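Local coordinates for protein type III effector HopU1 (Pseudomonas syringae pv. tomato, PDB 3U0J) that probably transfers ADP-ribose from NAD+ to arginine side chains of target proteins, as a bacterial effector that acts in plant immunity, at residues Arg44-Phe50 with Pro146-Met150; Glu90-Ile95 with Met150-Leu155; Glu211-Asn217 with Ser259-His263. All blocks are in the same frame, centred on the assembly; numbering follows the deposited sequence.

Interaction 1 (Arg44-Phe50 with Pro146-Met150); sequences RHDFYRF and PHIKM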
# COMPACT_ATOMS: atom_id res chain seq x y z
N ARG A 44 -15.71 -11.10 2.78
CA ARG A 44 -16.09 -9.88 3.50
C ARG A 44 -16.49 -10.17 4.95
O ARG A 44 -16.29 -9.34 5.82
CB ARG A 44 -17.18 -9.12 2.77
CG ARG A 44 -16.72 -8.54 1.43
CD ARG A 44 -17.73 -7.57 0.80
NE ARG A 44 -18.92 -8.26 0.29
CZ ARG A 44 -18.96 -8.92 -0.87
NH1 ARG A 44 -17.88 -8.99 -1.65
NH2 ARG A 44 -20.09 -9.54 -1.23
N HIS A 45 -17.01 -11.36 5.22
CA HIS A 45 -17.26 -11.74 6.60
C HIS A 45 -15.94 -12.06 7.34
O HIS A 45 -15.73 -11.67 8.49
CB HIS A 45 -18.18 -12.96 6.65
CG HIS A 45 -19.64 -12.63 6.73
ND1 HIS A 45 -20.49 -12.78 5.65
CD2 HIS A 45 -20.40 -12.19 7.75
CE1 HIS A 45 -21.71 -12.42 6.01
NE2 HIS A 45 -21.68 -12.05 7.28
N ASP A 46 -15.08 -12.81 6.65
CA ASP A 46 -13.78 -13.14 7.16
C ASP A 46 -13.12 -11.85 7.62
O ASP A 46 -12.71 -11.71 8.78
CB ASP A 46 -12.94 -13.77 6.06
CG ASP A 46 -13.35 -15.19 5.76
OD1 ASP A 46 -14.15 -15.75 6.54
OD2 ASP A 46 -12.86 -15.75 4.74
N PHE A 47 -13.05 -10.88 6.70
CA PHE A 47 -12.39 -9.62 6.98
C PHE A 47 -12.93 -8.90 8.22
O PHE A 47 -12.16 -8.43 9.05
CB PHE A 47 -12.48 -8.67 5.80
CG PHE A 47 -11.83 -7.34 6.08
CD1 PHE A 47 -10.46 -7.19 5.95
CD2 PHE A 47 -12.59 -6.26 6.52
CE1 PHE A 47 -9.85 -5.97 6.21
CE2 PHE A 47 -12.00 -5.03 6.79
CZ PHE A 47 -10.63 -4.88 6.64
N TYR A 48 -14.24 -8.79 8.32
CA TYR A 48 -14.86 -8.18 9.47
C TYR A 48 -14.38 -8.84 10.78
O TYR A 48 -14.01 -8.15 11.73
CB TYR A 48 -16.39 -8.23 9.38
CG TYR A 48 -17.01 -7.68 10.61
CD1 TYR A 48 -17.09 -6.32 10.81
CD2 TYR A 48 -17.46 -8.51 11.63
CE1 TYR A 48 -17.63 -5.79 11.97
CE2 TYR A 48 -18.01 -7.99 12.80
CZ TYR A 48 -18.09 -6.63 12.96
OH TYR A 48 -18.63 -6.08 14.11
N ARG A 49 -14.39 -10.17 10.82
CA ARG A 49 -13.94 -10.88 12.00
C ARG A 49 -12.44 -10.70 12.24
O ARG A 49 -11.99 -10.65 13.38
CB ARG A 49 -14.27 -12.39 11.92
CG ARG A 49 -15.68 -12.77 12.43
CD ARG A 49 -16.09 -11.97 13.69
NE ARG A 49 -17.55 -11.94 13.82
CZ ARG A 49 -18.21 -11.26 14.75
NH1 ARG A 49 -17.53 -10.58 15.66
NH2 ARG A 49 -19.55 -11.29 14.77
N PHE A 50 -11.68 -10.63 11.15
CA PHE A 50 -10.25 -10.41 11.24
C PHE A 50 -10.01 -9.07 11.87
O PHE A 50 -9.24 -8.95 12.82
CB PHE A 50 -9.59 -10.42 9.85
CG PHE A 50 -8.24 -9.73 9.81
CD1 PHE A 50 -7.08 -10.41 10.19
CD2 PHE A 50 -8.12 -8.42 9.38
CE1 PHE A 50 -5.82 -9.77 10.14
CE2 PHE A 50 -6.87 -7.79 9.34
CZ PHE A 50 -5.72 -8.48 9.72
N PRO A 146 -7.19 -12.77 5.21
CA PRO A 146 -8.45 -12.03 5.07
C PRO A 146 -8.20 -10.58 4.70
O PRO A 146 -8.99 -10.00 3.97
CB PRO A 146 -9.06 -12.13 6.46
CG PRO A 146 -8.43 -13.29 7.08
CD PRO A 146 -7.06 -13.37 6.55
N HIS A 147 -7.11 -9.99 5.18
CA HIS A 147 -6.79 -8.60 4.86
C HIS A 147 -6.07 -8.47 3.52
O HIS A 147 -6.29 -7.53 2.75
CB HIS A 147 -5.95 -7.97 5.97
CG HIS A 147 -5.47 -6.58 5.67
ND1 HIS A 147 -6.24 -5.46 5.93
CD2 HIS A 147 -4.31 -6.13 5.14
CE1 HIS A 147 -5.57 -4.38 5.57
NE2 HIS A 147 -4.39 -4.76 5.09
N ILE A 148 -5.18 -9.41 3.24
CA ILE A 148 -4.45 -9.32 1.99
C ILE A 148 -5.45 -9.37 0.86
O ILE A 148 -5.38 -8.58 -0.08
CB ILE A 148 -3.41 -10.44 1.85
CG1 ILE A 148 -2.27 -10.22 2.84
CG2 ILE A 148 -2.88 -10.45 0.45
CD1 ILE A 148 -1.32 -11.38 2.99
N LYS A 149 -6.41 -10.28 1.00
CA LYS A 149 -7.39 -10.49 -0.05
C LYS A 149 -8.30 -9.28 -0.14
O LYS A 149 -8.58 -8.80 -1.23
CB LYS A 149 -8.19 -11.78 0.17
CG LYS A 149 -7.33 -13.04 0.27
CD LYS A 149 -8.14 -14.31 0.01
CE LYS A 149 -9.36 -14.44 0.94
NZ LYS A 149 -10.25 -15.59 0.58
N MET A 150 -8.73 -8.75 1.00
CA MET A 150 -9.65 -7.63 0.97
C MET A 150 -8.99 -6.44 0.30
O MET A 150 -9.61 -5.78 -0.54
CB MET A 150 -10.18 -7.28 2.36
CG MET A 150 -11.60 -6.67 2.35
SD MET A 150 -12.85 -7.51 1.34
CE MET A 150 -13.90 -6.13 1.16
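Phe47 lies against Met150 where helix 41-52 passes over the first turns of helix 145-162. Met150 CG sits over one face of the Phe47 ring, 4.1 Å from the ring centroid, in a CH-pi contact. Its neighbour, Met150 CB, comes to 3.6 Å from Phe47 CD1. Met150 bends at its second torsion (chi2 47°), which turns SD toward Arg44, 4.0 Å from Arg44 CG; the sulfur's approach to the Phe47 ring, a Met-aromatic contact, is long and oblique. At the ring's edge, close to its plane, His147 ND1 stands 3.7 Å from Phe47 CE1, the two side chains lying alongside and pointing the same way.

One turn on, Phe50 takes the other end of the contact. Its CB packs on Pro146 CB at 3.8 Å, while its CE2 reaches His147 CB at 3.5 Å. The Phe50 and His147 rings meet obliquely.

The short helical segments run at 127° to each other, their axes 9.0 Å apart at closest approach. Outside them, His98 hydrogen-bonds NE2 of His147, a bond that would help set the rotation of the imidazole, whose edge is toward Phe47. Ala94 of helix 89-99 touches Phe47, and Leu116 of helix 116-126 touches Phe50.

No hydrogen bond crosses between the two segments. The pairing of these helices therefore rests on apolar and aromatic surface; His147 meets Phe47 with its ND1 edge, while its NE2 is tied to helix 89-99.

Interaction 2 (Glu90-Ile95 with Met150-Leu155); sequences EECSAI and MLSSAL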
# COMPACT_ATOMS: atom_id res chain seq x y z
N GLU A 90 -16.14 -3.08 3.61
CA GLU A 90 -15.04 -3.91 4.06
C GLU A 90 -13.77 -3.55 3.28
O GLU A 90 -12.66 -3.59 3.82
CB GLU A 90 -15.39 -5.41 3.95
CG GLU A 90 -16.52 -5.87 4.88
CD GLU A 90 -17.95 -5.63 4.34
OE1 GLU A 90 -18.13 -4.89 3.34
OE2 GLU A 90 -18.90 -6.19 4.93
N GLU A 91 -13.92 -3.16 2.02
CA GLU A 91 -12.77 -2.81 1.20
C GLU A 91 -12.24 -1.44 1.56
O GLU A 91 -11.03 -1.24 1.71
CB GLU A 91 -13.11 -2.92 -0.29
CG GLU A 91 -13.07 -4.35 -0.78
CD GLU A 91 -14.06 -4.65 -1.89
OE1 GLU A 91 -14.93 -3.79 -2.18
OE2 GLU A 91 -13.96 -5.74 -2.49
N CYS A 92 -13.14 -0.48 1.71
CA CYS A 92 -12.70 0.83 2.18
C CYS A 92 -11.91 0.68 3.47
O CYS A 92 -10.83 1.23 3.61
CB CYS A 92 -13.89 1.76 2.39
SG CYS A 92 -14.70 2.16 0.85
N SER A 93 -12.47 -0.10 4.40
CA SER A 93 -11.85 -0.33 5.71
C SER A 93 -10.46 -0.95 5.60
O SER A 93 -9.55 -0.59 6.34
CB SER A 93 -12.75 -1.20 6.59
OG SER A 93 -14.03 -0.62 6.75
N ALA A 94 -10.30 -1.89 4.67
CA ALA A 94 -9.02 -2.53 4.48
C ALA A 94 -8.03 -1.47 4.00
O ALA A 94 -6.90 -1.40 4.48
CB ALA A 94 -9.14 -3.66 3.52
N ILE A 95 -8.43 -0.62 3.06
CA ILE A 95 -7.51 0.42 2.63
C ILE A 95 -7.17 1.34 3.80
O ILE A 95 -6.00 1.60 4.09
CB ILE A 95 -8.09 1.29 1.53
CG1 ILE A 95 -8.21 0.51 0.23
CG2 ILE A 95 -7.24 2.52 1.34
CD1 ILE A 95 -9.06 1.24 -0.78
N MET A 150 -8.73 -8.75 1.00
CA MET A 150 -9.65 -7.63 0.97
C MET A 150 -8.99 -6.44 0.30
O MET A 150 -9.61 -5.78 -0.54
CB MET A 150 -10.18 -7.28 2.36
CG MET A 150 -11.60 -6.67 2.35
SD MET A 150 -12.85 -7.51 1.34
CE MET A 150 -13.90 -6.13 1.16
N LEU A 151 -7.73 -6.17 0.64
CA LEU A 151 -7.02 -5.02 0.07
C LEU A 151 -6.84 -5.21 -1.44
O LEU A 151 -7.06 -4.28 -2.23
CB LEU A 151 -5.66 -4.82 0.72
CG LEU A 151 -5.21 -3.39 1.06
CD1 LEU A 151 -3.72 -3.24 0.92
CD2 LEU A 151 -5.91 -2.34 0.23
N SER A 152 -6.44 -6.41 -1.84
CA SER A 152 -6.32 -6.69 -3.26
C SER A 152 -7.63 -6.39 -3.97
O SER A 152 -7.66 -5.68 -4.97
CB SER A 152 -5.89 -8.13 -3.49
OG SER A 152 -4.59 -8.37 -3.02
N SER A 153 -8.73 -6.93 -3.46
CA SER A 153 -10.03 -6.69 -4.07
C SER A 153 -10.32 -5.20 -4.15
O SER A 153 -10.78 -4.71 -5.18
CB SER A 153 -11.15 -7.39 -3.30
OG SER A 153 -12.41 -7.18 -3.91
N ALA A 154 -10.03 -4.47 -3.07
CA ALA A 154 -10.31 -3.05 -3.05
C ALA A 154 -9.62 -2.38 -4.22
O ALA A 154 -10.25 -1.64 -4.99
CB ALA A 154 -9.86 -2.43 -1.76
N LEU A 155 -8.32 -2.63 -4.35
CA LEU A 155 -7.56 -1.98 -5.41
C LEU A 155 -8.11 -2.40 -6.77
O LEU A 155 -8.15 -1.61 -7.69
CB LEU A 155 -6.08 -2.29 -5.30
CG LEU A 155 -5.42 -2.12 -3.92
CD1 LEU A 155 -3.92 -2.35 -4.02
CD2 LEU A 155 -5.70 -0.76 -3.28
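This is a helix-helix packing site in the buried helical part of the protein: helix 89-99 crosses helix 145-162 steeply, and small Ala94 and Ala154 stand at the crossing, consistent with the close approach. The short axes come to 8.3 Å at an angle of 107°. Glu91 and Ala154 are nearest across one end, their CB atoms 3.6 Å apart, and at the other Ala94 CB rests 3.9 Å from Met150 CB.

Ile95 closes the apolar side. Its CG1 branch, not CG2, faces the partner helix: CG1 meets Leu151 CD2 at 3.7 Å, with the two side chains crossing at about a right angle, and CD1 reaches Ala154 CB at 3.9 Å. Met150 extends in the other direction, across Glu90 and Glu91, where its CG lies 3.6 Å from Glu90 O; the modelled place of its methyl end is doubtful.

The polar link is a hydrogen bond from Ser153 OG to Glu91 OE2, 2.5 Å in the model. Ser153 swings OG to the far side of its CA-CB bond from N (chi1 -179°), where the hydroxyl meets the carboxylate oxygen on its anti side, 31° out of the carboxylate plane. The same oxygen takes a salt bridge from Arg157 and a hydrogen bond from Ser39 OG, while OE1 binds the backbone N of Tyr88. Ser39 N in turn donates to Ser153 OG.

Glu91 is thus a buried acid gripped at both oxygens. Arg157 and the surrounding donors would be expected to favour its ionised form, and through it helix 89-99, helix 145-162 and the chain around Ser39 are tied by polar bonds beside an otherwise greasy interface.

Interaction 3 (Glu211-Asn217 with Ser259-His263); sequences EPGTPNN and SEGKH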
# COMPACT_ATOMS: atom_id res chain seq x y z
N GLU A 211 14.15 17.96 -1.83
CA GLU A 211 14.80 19.15 -1.31
C GLU A 211 15.76 18.76 -0.20
O GLU A 211 15.43 17.96 0.67
CB GLU A 211 13.79 20.20 -0.84
CG GLU A 211 12.63 19.64 0.01
CD GLU A 211 11.62 18.83 -0.81
OE1 GLU A 211 11.60 18.95 -2.06
OE2 GLU A 211 10.84 18.07 -0.19
N PRO A 212 16.98 19.30 -0.25
CA PRO A 212 17.72 19.18 1.01
C PRO A 212 16.95 20.05 1.98
O PRO A 212 16.27 20.97 1.53
CB PRO A 212 19.08 19.80 0.68
CG PRO A 212 19.17 19.75 -0.85
CD PRO A 212 17.76 19.95 -1.31
N GLY A 213 17.01 19.74 3.27
CA GLY A 213 17.74 18.60 3.76
C GLY A 213 16.73 17.68 4.38
O GLY A 213 16.57 17.62 5.60
N THR A 214 16.00 16.98 3.52
CA THR A 214 14.94 16.08 3.94
C THR A 214 15.51 14.71 4.36
O THR A 214 16.61 14.34 3.95
CB THR A 214 13.89 15.92 2.80
OG1 THR A 214 14.54 15.48 1.60
CG2 THR A 214 13.16 17.24 2.53
N PRO A 215 14.73 13.96 5.16
CA PRO A 215 15.12 12.66 5.72
C PRO A 215 15.48 11.59 4.68
O PRO A 215 16.49 10.91 4.86
CB PRO A 215 13.87 12.20 6.48
CG PRO A 215 12.91 13.32 6.44
CD PRO A 215 13.31 14.27 5.38
N ASN A 216 14.66 11.40 3.65
CA ASN A 216 14.92 10.36 2.67
C ASN A 216 16.04 10.73 1.72
O ASN A 216 16.12 11.87 1.26
CB ASN A 216 13.66 10.02 1.88
CG ASN A 216 12.56 9.43 2.76
OD1 ASN A 216 11.36 9.61 2.50
ND2 ASN A 216 12.96 8.73 3.82
N ASN A 217 16.90 9.76 1.41
CA ASN A 217 18.03 9.98 0.51
C ASN A 217 17.89 9.22 -0.81
O ASN A 217 18.68 9.44 -1.74
CB ASN A 217 19.36 9.61 1.18
CG ASN A 217 19.40 8.17 1.61
OD1 ASN A 217 18.36 7.57 1.86
ND2 ASN A 217 20.59 7.61 1.69
N SER A 259 21.67 16.05 -4.83
CA SER A 259 22.54 16.68 -3.86
C SER A 259 23.24 15.63 -3.02
O SER A 259 23.19 14.51 -3.37
CB SER A 259 21.65 17.49 -2.98
OG SER A 259 20.32 17.35 -3.43
N GLU A 260 23.90 15.99 -1.93
CA GLU A 260 24.33 15.02 -0.94
C GLU A 260 25.06 13.99 -1.83
O GLU A 260 25.83 14.42 -2.70
CB GLU A 260 23.13 14.42 -0.22
CG GLU A 260 22.94 14.85 1.22
CD GLU A 260 21.92 15.99 1.39
OE1 GLU A 260 21.76 16.82 0.46
OE2 GLU A 260 21.28 16.04 2.47
N GLY A 261 24.86 12.67 -1.67
CA GLY A 261 24.07 12.02 -0.64
C GLY A 261 22.77 11.40 -1.15
O GLY A 261 22.32 10.36 -0.66
N LYS A 262 22.15 12.06 -2.12
CA LYS A 262 20.83 11.67 -2.57
C LYS A 262 20.88 11.07 -3.96
O LYS A 262 21.73 11.43 -4.79
CB LYS A 262 19.87 12.87 -2.54
CG LYS A 262 19.82 13.58 -1.20
CD LYS A 262 18.49 14.28 -0.94
CE LYS A 262 18.45 14.78 0.49
NZ LYS A 262 17.08 14.75 1.04
N HIS A 263 19.96 10.15 -4.22
CA HIS A 263 19.91 9.50 -5.52
C HIS A 263 18.50 9.43 -6.06
O HIS A 263 17.53 9.38 -5.32
CB HIS A 263 20.54 8.12 -5.43
CG HIS A 263 21.90 8.14 -4.81
ND1 HIS A 263 23.06 8.13 -5.56
CD2 HIS A 263 22.28 8.22 -3.51
CE1 HIS A 263 24.10 8.17 -4.74
NE2 HIS A 263 23.65 8.23 -3.50
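Lys262 reaches across to the loop 211-217 and puts its ammonium group among the carbonyls of Thr214 and Asn216. From chi1 of -53°, with CG anti to the carbonyl carbon, the chain runs out nearly extended, with a slight kink at chi4 (-148°), delivering NZ to the loop. There it gives hydrogen bonds of 3.0 Å from Lys262 NZ to Thr214 O and of 3.0 Å from Lys262 NZ to Asn216 O. The two differ: NZ sits well above the carbonyl plane of Thr214 but only moderately tilted from that of Asn216. Val209 O is a further acceptor for NZ.

Thr214 holds its OG1 between its backbone N and carbonyl carbon (chi1 55°). In this conformation Thr214 OG1 donates to Glu211 O at 2.8 Å; the same carbonyl oxygen accepts from Thr214 N, and the loop folds back on itself beside the lysine.

Beyond, Asn217 O accepts from His263 N at 2.9 Å. His263 also bonds Ala219 by backbone, the pattern of parallel strands 218-224 and 263-269 as they begin. Asn217 sends ND2 to Gly174 O; His263 ND1 binds Tyr183 OH. The exposed Pro212 rests its CG 3.7 Å from Ser259 OG.

One buried, probably charged amine thus bridges several backbone carbonyls, consistent with holding the curved course of an otherwise irregular loop.

Overall arrangement
Interactions 1 and 2 are neighbours, with centres 9 Å apart: both use helix 145-162 and share Met150, which helix 41-52 approaches in one and helix 89-99 in the other. These two helices also touch each other, since Phe47 lies against Glu90 and Ala94, so the three form a single packed cluster. Interaction 2 is the more deeply buried and adds a carboxylate network to its apolar packing; interaction 1, only partly buried, has no hydrogen bond between its segments. Interaction 3 lies at the surface, on the opposite side of the chain's centre, about 34 Å from interaction 2 centre to centre. It joins loops leading into sheet strands and relies on hydrogen bonds to backbone carbonyls.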